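Local coordinates for protein eukaryotic Translation Initiation 4E (Schistosoma mansoni, PDB 3HXI) that binds the 7-methylguanosine cap of messenger RNA in translation initiation and, on another surface, the inhibitory 4E-BP peptide, at residues S47-T52 against L99-L104; L64-S69 against M105-S110; D118-G123 against L149-R154. All blocks are in the same frame, centred on the assembly; numbering follows the deposited sequence.

Interaction 1 (S47-T52 against L99-L104); sequences SVLTHT and LWDELL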
loop_
_atom_site.group_PDB
_atom_site.type_symbol
_atom_site.label_atom_id
_atom_site.label_comp_id
_atom_site.label_asym_id
_atom_site.label_seq_id
_atom_site.Cartn_x
_atom_site.Cartn_y
_atom_site.Cartn_z
ATOM N N SER A 47 14.437 8.904 -0.955
ATOM C CA SER A 47 14.485 10.114 -1.783
ATOM C C SER A 47 13.129 10.427 -2.425
ATOM O O SER A 47 12.730 11.596 -2.517
ATOM C CB SER A 47 15.584 10.018 -2.845
ATOM O OG SER A 47 16.864 10.209 -2.262
ATOM N N VAL A 48 12.424 9.395 -2.867
ATOM C CA VAL A 48 11.055 9.551 -3.361
ATOM C C VAL A 48 10.173 10.217 -2.300
ATOM O O VAL A 48 9.457 11.176 -2.598
ATOM C CB VAL A 48 10.409 8.201 -3.755
ATOM C CG1 VAL A 48 9.012 8.431 -4.349
ATOM C CG2 VAL A 48 11.300 7.428 -4.742
ATOM N N LEU A 49 10.209 9.699 -1.067
ATOM C CA LEU A 49 9.347 10.228 -0.010
ATOM C C LEU A 49 9.720 11.679 0.344
ATOM O O LEU A 49 8.835 12.511 0.557
ATOM C CB LEU A 49 9.338 9.327 1.228
ATOM C CG LEU A 49 8.621 7.972 1.080
ATOM C CD1 LEU A 49 8.655 7.225 2.422
ATOM C CD2 LEU A 49 7.184 8.114 0.600
ATOM N N THR A 50 11.022 11.978 0.353
ATOM C CA THR A 50 11.512 13.340 0.638
ATOM C C THR A 50 11.172 14.373 -0.458
ATOM O O THR A 50 11.232 15.590 -0.219
ATOM C CB THR A 50 13.041 13.343 0.897
ATOM O OG1 THR A 50 13.331 12.520 2.029
ATOM C CG2 THR A 50 13.557 14.757 1.188
ATOM N N HIS A 51 10.833 13.894 -1.651
ATOM C CA HIS A 51 10.599 14.774 -2.796
ATOM C C HIS A 51 9.163 14.759 -3.315
ATOM O O HIS A 51 8.881 15.260 -4.406
ATOM C CB HIS A 51 11.556 14.412 -3.926
ATOM C CG HIS A 51 12.994 14.636 -3.580
ATOM N ND1 HIS A 51 14.009 13.839 -4.064
ATOM C CD2 HIS A 51 13.587 15.560 -2.785
ATOM C CE1 HIS A 51 15.167 14.271 -3.594
ATOM N NE2 HIS A 51 14.939 15.310 -2.811
ATOM N N THR A 52 8.262 14.162 -2.544
ATOM C CA THR A 52 6.854 14.127 -2.901
ATOM C C THR A 52 6.062 14.511 -1.666
ATOM O O THR A 52 6.602 14.505 -0.560
ATOM C CB THR A 52 6.417 12.740 -3.410
ATOM O OG1 THR A 52 6.752 11.751 -2.428
ATOM C CG2 THR A 52 7.115 12.395 -4.723
ATOM N N LEU A 99 1.651 6.137 9.622
ATOM C CA LEU A 99 0.997 4.970 9.002
ATOM C C LEU A 99 1.597 4.651 7.632
ATOM O O LEU A 99 1.928 3.502 7.345
ATOM C CB LEU A 99 -0.514 5.195 8.826
ATOM C CG LEU A 99 -1.375 5.236 10.094
ATOM C CD1 LEU A 99 -2.838 5.472 9.722
ATOM C CD2 LEU A 99 -1.236 3.939 10.918
ATOM N N TRP A 100 1.719 5.673 6.800
ATOM C CA TRP A 100 2.262 5.493 5.439
ATOM C C TRP A 100 3.713 5.075 5.467
ATOM O O TRP A 100 4.087 4.115 4.807
ATOM C CB TRP A 100 2.100 6.769 4.634
ATOM C CG TRP A 100 2.315 6.653 3.149
ATOM C CD1 TRP A 100 3.140 7.433 2.400
ATOM C CD2 TRP A 100 1.683 5.734 2.232
ATOM N NE1 TRP A 100 3.064 7.066 1.062
ATOM C CE2 TRP A 100 2.184 6.025 0.938
ATOM C CE3 TRP A 100 0.754 4.697 2.376
ATOM C CZ2 TRP A 100 1.782 5.307 -0.217
ATOM C CZ3 TRP A 100 0.352 3.975 1.224
ATOM C CH2 TRP A 100 0.874 4.292 -0.053
ATOM N N ASP A 101 4.540 5.780 6.239
ATOM C CA ASP A 101 5.959 5.410 6.338
ATOM C C ASP A 101 6.180 3.992 6.887
ATOM O O ASP A 101 7.000 3.266 6.363
ATOM C CB ASP A 101 6.743 6.403 7.196
ATOM C CG ASP A 101 6.884 7.776 6.545
ATOM O OD1 ASP A 101 6.565 7.929 5.336
ATOM O OD2 ASP A 101 7.330 8.714 7.267
ATOM N N GLU A 102 5.453 3.605 7.935
ATOM C CA GLU A 102 5.592 2.254 8.495
ATOM C C GLU A 102 5.137 1.206 7.481
ATOM O O GLU A 102 5.751 0.124 7.344
ATOM C CB GLU A 102 4.758 2.099 9.774
ATOM C CG GLU A 102 5.274 2.920 10.966
ATOM C CD GLU A 102 6.730 2.607 11.308
ATOM O OE1 GLU A 102 7.118 1.417 11.378
ATOM O OE2 GLU A 102 7.474 3.567 11.551
ATOM N N LEU A 103 4.043 1.515 6.797
ATOM C CA LEU A 103 3.501 0.589 5.813
ATOM C C LEU A 103 4.507 0.358 4.686
ATOM O O LEU A 103 4.803 -0.797 4.331
ATOM C CB LEU A 103 2.148 1.056 5.269
ATOM C CG LEU A 103 1.381 0.011 4.423
ATOM C CD1 LEU A 103 1.070 -1.239 5.254
ATOM C CD2 LEU A 103 0.118 0.598 3.809
ATOM N N LEU A 104 5.048 1.441 4.142
ATOM C CA LEU A 104 5.982 1.339 3.032
ATOM C C LEU A 104 7.295 0.680 3.446
ATOM O O LEU A 104 7.859 -0.098 2.694
ATOM C CB LEU A 104 6.218 2.720 2.394
ATOM C CG LEU A 104 4.997 3.448 1.813
ATOM C CD1 LEU A 104 5.495 4.578 0.936
ATOM C CD2 LEU A 104 4.003 2.525 1.045
#
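L49 reaches across to W100, D101 and L104 on the convex side of the eIF4E fold, where helices lie against the back of a curved antiparallel sheet. It is the one residue of 47-52 that touches 99-104. It leaves the last turn of helix 42-50 pointing at helix 96-108, and the two backbones stay well apart, 8.7 Å between L49 CA and D101 CA, leaving the side chains to bridge the interval. With CG anti to the carbonyl carbon (chi1 -70°), the leucine extends outward and divides its two methyls between different partners. CD2 goes to the apolar side: it lies 3.9 Å from L104 CD1, and the same methyl approaches the W100 indole obliquely, 4.3 Å from NE1. L104, also directed at the opposing helix, sends its other branch the other way, CD2 resting 3.6 Å above the plane of the W100 ring near its rim. L104 thus touches L49 with one methyl and the indole of its own helix with the other.

The indole is fixed by a hydrogen bond from NE1 to Y18 OH of strand 11-21; L49 and L104 both pack on Y18 as well. The other methyl of L49 meets a polar group. D101 and L49 run antiparallel alongside each other, and the carboxylate is held by a salt bridge from OD1 to R54 and another from OD2 to a basic side chain of the bound peptide. Both of these partners lie outside the two segments, which no hydrogen bond joins. At that spot L49 CD1 stands 3.7 Å from D101 OD1.

Interaction 2 (L64-S69 against M105-S110); sequences LYMFKS and MLLIGS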
loop_
_atom_site.group_PDB
_atom_site.type_symbol
_atom_site.label_atom_id
_atom_site.label_comp_id
_atom_site.label_asym_id
_atom_site.label_seq_id
_atom_site.Cartn_x
_atom_site.Cartn_y
_atom_site.Cartn_z
ATOM N N LEU A 64 -2.012 8.258 -3.263
ATOM C CA LEU A 64 -0.660 7.758 -3.474
ATOM C C LEU A 64 -0.724 6.238 -3.627
ATOM O O LEU A 64 -1.375 5.555 -2.823
ATOM C CB LEU A 64 0.223 8.097 -2.276
ATOM C CG LEU A 64 0.209 9.543 -1.776
ATOM C CD1 LEU A 64 1.026 9.653 -0.464
ATOM C CD2 LEU A 64 0.745 10.475 -2.860
ATOM N N TYR A 65 -0.055 5.731 -4.662
ATOM C CA TYR A 65 0.004 4.287 -4.951
ATOM C C TYR A 65 1.457 3.858 -5.032
ATOM O O TYR A 65 2.239 4.477 -5.775
ATOM C CB TYR A 65 -0.661 3.984 -6.309
ATOM C CG TYR A 65 -2.185 4.019 -6.319
ATOM C CD1 TYR A 65 -2.925 2.821 -6.363
ATOM C CD2 TYR A 65 -2.886 5.239 -6.280
ATOM C CE1 TYR A 65 -4.321 2.836 -6.363
ATOM C CE2 TYR A 65 -4.285 5.266 -6.282
ATOM C CZ TYR A 65 -4.996 4.055 -6.326
ATOM O OH TYR A 65 -6.385 4.043 -6.311
ATOM N N MET A 66 1.826 2.803 -4.303
ATOM C CA MET A 66 3.174 2.229 -4.450
ATOM C C MET A 66 3.075 0.740 -4.759
ATOM O O MET A 66 2.582 -0.037 -3.926
ATOM C CB MET A 66 4.054 2.459 -3.218
ATOM C CG MET A 66 5.496 1.924 -3.411
ATOM S SD MET A 66 6.476 1.754 -1.905
ATOM C CE MET A 66 5.748 0.263 -1.204
ATOM N N PHE A 67 3.521 0.363 -5.960
ATOM C CA PHE A 67 3.363 -0.999 -6.474
ATOM C C PHE A 67 4.670 -1.584 -7.007
ATOM O O PHE A 67 5.494 -0.851 -7.544
ATOM C CB PHE A 67 2.288 -1.006 -7.578
ATOM C CG PHE A 67 0.885 -1.119 -7.031
ATOM C CD1 PHE A 67 0.152 -2.292 -7.186
ATOM C CD2 PHE A 67 0.320 -0.063 -6.317
ATOM C CE1 PHE A 67 -1.152 -2.417 -6.632
ATOM C CE2 PHE A 67 -0.980 -0.177 -5.760
ATOM C CZ PHE A 67 -1.706 -1.355 -5.923
ATOM N N LYS A 68 4.855 -2.899 -6.876
ATOM C CA LYS A 68 6.001 -3.564 -7.512
ATOM C C LYS A 68 5.955 -3.142 -8.966
ATOM O O LYS A 68 4.873 -3.152 -9.576
ATOM C CB LYS A 68 5.936 -5.101 -7.356
ATOM C CG LYS A 68 6.103 -5.540 -5.916
ATOM C CD LYS A 68 6.306 -7.028 -5.742
ATOM C CE LYS A 68 6.439 -7.400 -4.274
ATOM N NZ LYS A 68 6.391 -8.872 -4.113
ATOM N N SER A 69 7.120 -2.750 -9.510
ATOM C CA SER A 69 7.207 -2.071 -10.809
ATOM C C SER A 69 6.498 -2.770 -11.972
ATOM O O SER A 69 5.998 -2.115 -12.883
ATOM C CB SER A 69 8.674 -1.816 -11.184
ATOM O OG SER A 69 9.401 -3.029 -11.230
ATOM N N MET A 105 7.756 0.959 4.668
ATOM C CA MET A 105 8.932 0.280 5.197
ATOM C C MET A 105 8.711 -1.242 5.249
ATOM O O MET A 105 9.570 -2.015 4.832
ATOM C CB MET A 105 9.334 0.835 6.560
ATOM C CG MET A 105 10.127 2.150 6.468
ATOM S SD MET A 105 10.894 2.580 8.063
ATOM C CE MET A 105 9.456 2.871 9.089
ATOM N N LEU A 106 7.551 -1.659 5.742
ATOM C CA LEU A 106 7.211 -3.073 5.825
ATOM C C LEU A 106 7.242 -3.696 4.423
ATOM O O LEU A 106 7.803 -4.776 4.232
ATOM C CB LEU A 106 5.843 -3.247 6.498
ATOM C CG LEU A 106 5.159 -4.622 6.447
ATOM C CD1 LEU A 106 6.024 -5.742 7.035
ATOM C CD2 LEU A 106 3.789 -4.554 7.116
ATOM N N LEU A 107 6.681 -2.994 3.442
ATOM C CA LEU A 107 6.635 -3.516 2.068
ATOM C C LEU A 107 8.000 -3.534 1.379
ATOM O O LEU A 107 8.411 -4.577 0.887
ATOM C CB LEU A 107 5.619 -2.772 1.206
ATOM C CG LEU A 107 4.202 -3.367 1.157
ATOM C CD1 LEU A 107 3.541 -3.321 2.522
ATOM C CD2 LEU A 107 3.337 -2.650 0.113
ATOM N N ILE A 108 8.690 -2.397 1.333
ATOM C CA ILE A 108 9.950 -2.309 0.565
ATOM C C ILE A 108 11.068 -3.090 1.267
ATOM O O ILE A 108 11.962 -3.634 0.615
ATOM C CB ILE A 108 10.399 -0.831 0.291
ATOM C CG1 ILE A 108 10.803 -0.118 1.585
ATOM C CG2 ILE A 108 9.306 -0.029 -0.480
ATOM C CD1 ILE A 108 12.335 0.078 1.672
ATOM N N GLY A 109 11.007 -3.154 2.597
ATOM C CA GLY A 109 11.970 -3.943 3.366
ATOM C C GLY A 109 11.635 -5.426 3.345
ATOM O O GLY A 109 12.406 -6.241 3.872
ATOM N N SER A 110 10.481 -5.774 2.762
ATOM C CA SER A 110 9.962 -7.155 2.735
ATOM C C SER A 110 10.032 -7.821 4.111
ATOM O O SER A 110 10.499 -8.956 4.235
ATOM C CB SER A 110 10.706 -8.005 1.685
ATOM O OG SER A 110 10.049 -9.254 1.472
#
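M66 lies roughly perpendicular to I108 where strand 63-68, an interior strand of the eIF4E sheet between 11-21 and 121-127, faces the last turn of helix 96-108 on the convex side. The methionine points from the strand toward the helix: CG is anti to the backbone N (chi1 -177°), the chain runs on extended through chi2, then bends at chi3 (76°), which turns CE in toward L107. That bend lets both SD and CE lie beside one branch of the isoleucine, with SD 3.6 Å from I108 CG2. L107 is met differently, the leucine and M66 lying alongside with their chains running opposite ways, CE resting against CB and the CD2 branch.

In I108, chi1 of 67° tucks CG1 over the backbone, leaving CG2 to face M66, while CD1 turns from the strand. I108 also packs on an apolar side chain of the bound 4E-BP peptide, so the residue links sheet and peptide site. The helix closes just beyond, in a Schellman motif at S110, whose positive phi goes with bonds back into the last turn: S110 N to L107 O is 3.0 Å.

Interaction 3 (D118-G123 against L149-R154); sequences DRQICG and LSIGRR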
loop_
_atom_site.group_PDB
_atom_site.type_symbol
_atom_site.label_atom_id
_atom_site.label_comp_id
_atom_site.label_asym_id
_atom_site.label_seq_id
_atom_site.Cartn_x
_atom_site.Cartn_y
_atom_site.Cartn_z
ATOM N N ASP A 118 5.578 -12.358 0.936
ATOM C CA ASP A 118 6.113 -11.347 0.026
ATOM C C ASP A 118 5.575 -11.531 -1.386
ATOM O O ASP A 118 5.302 -10.550 -2.105
ATOM C CB ASP A 118 7.639 -11.386 0.035
ATOM C CG ASP A 118 8.253 -10.353 -0.881
ATOM O OD1 ASP A 118 8.374 -9.185 -0.476
ATOM O OD2 ASP A 118 8.613 -10.722 -2.012
ATOM N N ARG A 119 5.443 -12.797 -1.790
ATOM C CA ARG A 119 4.900 -13.138 -3.109
ATOM C C ARG A 119 3.463 -12.635 -3.306
ATOM O O ARG A 119 3.056 -12.365 -4.428
ATOM C CB ARG A 119 4.992 -14.650 -3.363
ATOM C CG ARG A 119 6.439 -15.163 -3.452
ATOM C CD ARG A 119 6.523 -16.613 -3.971
ATOM N NE ARG A 119 6.205 -17.597 -2.935
ATOM C CZ ARG A 119 7.124 -18.330 -2.302
ATOM N NH1 ARG A 119 6.768 -19.195 -1.370
ATOM N NH2 ARG A 119 8.404 -18.194 -2.600
ATOM N N GLN A 120 2.708 -12.523 -2.213
ATOM C CA GLN A 120 1.312 -12.083 -2.297
ATOM C C GLN A 120 1.226 -10.588 -2.550
ATOM O O GLN A 120 0.214 -10.095 -3.067
ATOM C CB GLN A 120 0.546 -12.407 -1.003
ATOM C CG GLN A 120 -0.000 -13.807 -0.895
ATOM C CD GLN A 120 -0.952 -14.131 -2.034
ATOM O OE1 GLN A 120 -2.014 -13.498 -2.194
ATOM N NE2 GLN A 120 -0.564 -15.093 -2.842
ATOM N N ILE A 121 2.283 -9.864 -2.186
ATOM C CA ILE A 121 2.213 -8.395 -2.151
ATOM C C ILE A 121 2.222 -7.788 -3.549
ATOM O O ILE A 121 3.121 -8.073 -4.362
ATOM C CB ILE A 121 3.356 -7.762 -1.282
ATOM C CG1 ILE A 121 3.286 -8.242 0.181
ATOM C CG2 ILE A 121 3.345 -6.209 -1.395
ATOM C CD1 ILE A 121 2.025 -7.858 0.971
ATOM N N CYS A 122 1.233 -6.939 -3.812
ATOM C CA CYS A 122 1.211 -6.151 -5.038
ATOM C C CYS A 122 1.608 -4.707 -4.781
ATOM O O CYS A 122 2.490 -4.174 -5.447
ATOM C CB CYS A 122 -0.175 -6.190 -5.672
ATOM S SG CYS A 122 -0.636 -7.845 -6.218
ATOM N N GLY A 123 0.959 -4.068 -3.812
ATOM C CA GLY A 123 1.251 -2.661 -3.541
ATOM C C GLY A 123 0.451 -2.067 -2.396
ATOM O O GLY A 123 -0.325 -2.776 -1.744
ATOM N N LEU A 149 -4.150 -13.789 5.961
ATOM C CA LEU A 149 -4.270 -13.505 7.395
ATOM C C LEU A 149 -2.969 -13.172 8.117
ATOM O O LEU A 149 -2.961 -12.240 8.927
ATOM C CB LEU A 149 -5.056 -14.601 8.146
ATOM C CG LEU A 149 -6.601 -14.540 8.182
ATOM C CD1 LEU A 149 -7.110 -13.432 9.114
ATOM C CD2 LEU A 149 -7.230 -14.372 6.825
ATOM N N SER A 150 -1.874 -13.895 7.851
ATOM C CA SER A 150 -0.582 -13.507 8.454
ATOM C C SER A 150 -0.087 -12.126 7.979
ATOM O O SER A 150 0.552 -11.395 8.743
ATOM C CB SER A 150 0.500 -14.563 8.237
ATOM O OG SER A 150 0.832 -14.652 6.864
ATOM N N ILE A 151 -0.412 -11.775 6.737
ATOM C CA ILE A 151 -0.074 -10.434 6.211
ATOM C C ILE A 151 -0.879 -9.382 6.951
ATOM O O ILE A 151 -0.333 -8.358 7.386
ATOM C CB ILE A 151 -0.288 -10.341 4.696
ATOM C CG1 ILE A 151 0.831 -11.083 3.964
ATOM C CG2 ILE A 151 -0.358 -8.862 4.206
ATOM C CD1 ILE A 151 0.588 -11.216 2.494
ATOM N N GLY A 152 -2.177 -9.637 7.107
ATOM C CA GLY A 152 -3.049 -8.712 7.819
ATOM C C GLY A 152 -2.576 -8.514 9.246
ATOM O O GLY A 152 -2.539 -7.382 9.737
ATOM N N ARG A 153 -2.190 -9.617 9.900
ATOM C CA ARG A 153 -1.704 -9.555 11.277
ATOM C C ARG A 153 -0.433 -8.714 11.395
ATOM O O ARG A 153 -0.333 -7.865 12.294
ATOM C CB ARG A 153 -1.521 -10.965 11.858
ATOM C CG ARG A 153 -2.856 -11.620 12.227
ATOM C CD ARG A 153 -2.711 -12.957 12.939
ATOM N NE ARG A 153 -2.746 -14.082 12.004
ATOM C CZ ARG A 153 -1.679 -14.757 11.584
ATOM N NH1 ARG A 153 -1.837 -15.752 10.733
ATOM N NH2 ARG A 153 -0.457 -14.450 12.013
ATOM N N ARG A 154 0.504 -8.918 10.478
ATOM C CA ARG A 154 1.762 -8.151 10.446
ATOM C C ARG A 154 1.543 -6.657 10.179
ATOM O O ARG A 154 2.228 -5.820 10.769
ATOM C CB ARG A 154 2.731 -8.778 9.419
ATOM C CG ARG A 154 4.071 -8.048 9.183
ATOM C CD ARG A 154 4.951 -7.913 10.431
ATOM N NE ARG A 154 5.046 -9.142 11.223
ATOM C CZ ARG A 154 5.965 -10.096 11.052
ATOM N NH1 ARG A 154 6.896 -9.981 10.115
ATOM N NH2 ARG A 154 5.961 -11.175 11.839
#
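Where helix 115-120 passes directly into strand 121-127 of the curved eIF4E sheet, the joint is backed by helix 145-159, and I151 of that helix makes the whole contact from its side. I151 is directed at the joint, and chi1 of -75° with an extended chi2 (171°) carries CD1 out to touch two neighbours. On the helical side that methyl sits 3.7 Å from Q120 CB. On the strand side it is 4.0 Å from I121 CD1, while I151 CG2 lies 4.1 Å from the same I121 methyl. The two isoleucines are set at a slant, both branches of I151 converging on the end of I121.

Q120 offers the aliphatic base of its chain alone: CB is directed at the helix, but the bend at chi2 (-59°) takes the amide away, and OE1 is hydrogen-bonded to S141 OG.

Around this apolar meeting, W112, from a loop, and L139 of strand 134-139 touch both isoleucines, and L107 of helix 96-108 packs on I121. One turn along helix 145-159, R154 forms a salt bridge with D113 and packs on L106, tying this helix to the end of helix 96-108 and the chain following it.

In the fold
All three are buried and mainly apolar, without a hydrogen bond between their paired segments, set among the convex-side helices and the sheet. Interactions 1 and 2 share helix 96-108 in successive turns and touch directly, L104 CD2 lying 3.6 Å from M66 CE. Interaction 1 joins helix to helix beside a charged carboxylate; interaction 2 lies nearer the chain centre and joins helix to sheet through methionine, leucine and isoleucine. Interaction 3 brings in helix 145-159 and meets interaction 2 through the probable strand hydrogen bond K68 N to C122 O and the probable one between S110 OG and D118 OD1. Interactions 1 and 3 do not touch, their centres about 19 Å apart.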